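Local coordinates for putative anti-sigma factor antagonist TM_1081 (Thermotoga maritima, PDB 3F43), which probably acts as an anti-anti-sigma factor, countering an anti-sigma factor and so releasing a sigma factor from inhibition, at residues 39-42 and 43-47. Residues are numbered along the deposited sequence; the frame is centred on the assembly and turned at random.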
loop_
_atom_site.group_PDB
_atom_site.type_symbol
_atom_site.label_atom_id
_atom_site.label_comp_id
_atom_site.label_asym_id
_atom_site.label_seq_id
_atom_site.Cartn_x
_atom_site.Cartn_y
_atom_site.Cartn_z
ATOM N N PHE A 39 -1.377 -13.840 0.785
ATOM C CA PHE A 39 0.066 -13.846 0.971
ATOM C C PHE A 39 0.467 -13.130 2.260
ATOM O O PHE A 39 1.289 -13.625 3.037
ATOM C CB PHE A 39 0.732 -13.249 -0.288
ATOM C CG PHE A 39 2.253 -13.309 -0.279
ATOM C CD1 PHE A 39 2.917 -14.467 -0.596
ATOM C CD2 PHE A 39 2.976 -12.201 0.059
ATOM C CE1 PHE A 39 4.317 -14.494 -0.610
ATOM C CE2 PHE A 39 4.382 -12.229 0.055
ATOM C CZ PHE A 39 5.019 -13.376 -0.261
ATOM N N LYS A 40 -0.101 -11.954 2.475
ATOM C CA LYS A 40 0.180 -11.164 3.680
ATOM C C LYS A 40 -0.129 -11.977 4.952
ATOM O O LYS A 40 0.713 -12.081 5.856
ATOM C CB LYS A 40 -0.674 -9.894 3.646
ATOM C CG LYS A 40 -0.384 -8.918 4.795
ATOM C CD LYS A 40 -1.273 -9.188 5.988
ATOM C CE LYS A 40 -1.288 -8.014 6.939
ATOM N NZ LYS A 40 -2.124 -8.386 8.106
ATOM N N LYS A 41 -1.321 -12.554 5.003
ATOM C CA LYS A 41 -1.743 -13.336 6.167
ATOM C C LYS A 41 -0.800 -14.494 6.401
ATOM O O LYS A 41 -0.404 -14.742 7.511
ATOM C CB LYS A 41 -3.176 -13.806 6.017
ATOM C CG LYS A 41 -3.691 -14.522 7.231
ATOM C CD LYS A 41 -5.188 -14.754 7.146
ATOM C CE LYS A 41 -5.639 -15.871 8.092
ATOM N NZ LYS A 41 -5.064 -15.757 9.476
ATOM N N TRP A 42 -0.380 -15.130 5.322
ATOM C CA TRP A 42 0.570 -16.243 5.391
ATOM C C TRP A 42 1.948 -15.810 5.934
ATOM O O TRP A 42 2.466 -16.454 6.884
ATOM C CB TRP A 42 0.675 -16.922 4.028
ATOM C CG TRP A 42 1.697 -18.032 3.938
ATOM C CD1 TRP A 42 1.573 -19.308 4.416
ATOM C CD2 TRP A 42 2.989 -17.939 3.363
ATOM N NE1 TRP A 42 2.709 -20.026 4.151
ATOM C CE2 TRP A 42 3.592 -19.225 3.487
ATOM C CE3 TRP A 42 3.682 -16.929 2.694
ATOM C CZ2 TRP A 42 4.870 -19.493 3.015
ATOM C CZ3 TRP A 42 4.953 -17.202 2.224
ATOM C CH2 TRP A 42 5.523 -18.490 2.378
ATOM N N VAL A 43 2.463 -14.677 5.462
ATOM C CA VAL A 43 3.771 -14.213 5.940
ATOM C C VAL A 43 3.683 -13.866 7.442
ATOM O O VAL A 43 4.559 -14.221 8.237
ATOM C CB VAL A 43 4.303 -13.013 5.115
ATOM C CG1 VAL A 43 5.566 -12.387 5.810
ATOM C CG2 VAL A 43 4.570 -13.445 3.637
ATOM N N PHE A 44 2.626 -13.169 7.823
ATOM C CA PHE A 44 2.405 -12.856 9.249
ATOM C C PHE A 44 2.181 -14.096 10.090
ATOM O O PHE A 44 2.777 -14.276 11.152
ATOM C CB PHE A 44 1.288 -11.824 9.448
ATOM C CG PHE A 44 1.742 -10.405 9.208
ATOM C CD1 PHE A 44 1.915 -9.914 7.947
ATOM C CD2 PHE A 44 2.004 -9.561 10.277
ATOM C CE1 PHE A 44 2.357 -8.591 7.741
ATOM C CE2 PHE A 44 2.440 -8.257 10.053
ATOM C CZ PHE A 44 2.602 -7.776 8.817
ATOM N N ASP A 45 1.306 -14.989 9.646
ATOM C CA ASP A 45 1.039 -16.163 10.457
ATOM C C ASP A 45 2.225 -17.110 10.593
ATOM O O ASP A 45 2.472 -17.660 11.695
ATOM C CB ASP A 45 -0.143 -16.953 9.923
ATOM C CG ASP A 45 -1.475 -16.273 10.108
ATOM O OD1 ASP A 45 -1.627 -15.320 10.895
ATOM O OD2 ASP A 45 -2.420 -16.746 9.457
ATOM N N GLU A 46 2.932 -17.356 9.493
ATOM C CA GLU A 46 4.028 -18.317 9.477
ATOM C C GLU A 46 5.359 -17.802 9.997
ATOM O O GLU A 46 6.130 -18.569 10.558
ATOM C CB GLU A 46 4.249 -18.839 8.045
ATOM C CG GLU A 46 3.059 -19.576 7.509
ATOM C CD GLU A 46 2.743 -20.849 8.284
ATOM O OE1 GLU A 46 3.682 -21.593 8.649
ATOM O OE2 GLU A 46 1.557 -21.106 8.544
ATOM N N PHE A 47 5.636 -16.519 9.787
ATOM C CA PHE A 47 6.946 -15.988 10.060
ATOM C C PHE A 47 6.882 -14.854 11.098
ATOM O O PHE A 47 7.417 -14.995 12.187
ATOM C CB PHE A 47 7.613 -15.595 8.757
ATOM C CG PHE A 47 7.621 -16.717 7.744
ATOM C CD1 PHE A 47 8.229 -17.917 8.046
ATOM C CD2 PHE A 47 6.965 -16.574 6.537
ATOM C CE1 PHE A 47 8.193 -18.968 7.153
ATOM C CE2 PHE A 47 6.905 -17.633 5.637
ATOM C CZ PHE A 47 7.533 -18.804 5.945
#
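Residues 39-42 and 43-47 are consecutive turns of helix 36-48, joined by backbone hydrogen bonds four residues apart. V43, F44, D45 and E46 N donate to the carbonyls of F39, K40, K41 and W42. The bond from F44 N to K40 O is nearly straight, at 175°. A wider pi-type turn follows at 44-47.

On one flank, K41 and D45 form a salt bridge, with K41 NZ 2.8 Å from D45 OD2. The ammonium uses the syn lone pair of that oxygen. The lysine chain bends only at its last torsion, which turns NZ back toward the acid. K40 lies over a face of the F44 ring. Its NZ is 4.5 Å from the F44 ring centroid, a cation-pi contact, and its CE makes an off-centre CH-pi contact with the same ring.

The other side is mostly aromatic and aliphatic. V43 CG2 sits over a face of the F39 ring, 4.0 Å from the F39 centroid, and also touches W42 CE3. W42 has CG anti to the backbone N (chi1 176°), which swings the indole alongside the next turn. There F47 directs its edge at the indole face, a T-shaped pair with planes at 87°. E46 CG lies over the pyrrole part, 3.4 Å from W42 NE1, and that N-H is bonded to the backbone oxygen of H11, a tag residue. Replacing W42 by an alanine would probably leave the F47 edge without the ring it meets, the H11 carbonyl without this donor, and a gap beside V43.

The helix is the crossover of the beta-alpha-beta unit between parallel strands 22-25 and 54-58 of the STAS domain. W42, V43 and F47 pack on L25, while F39 and V43 reach L57 and I55. Helix 67-83 meets K40, V43 and F44 through V72, N75, I76 and S79.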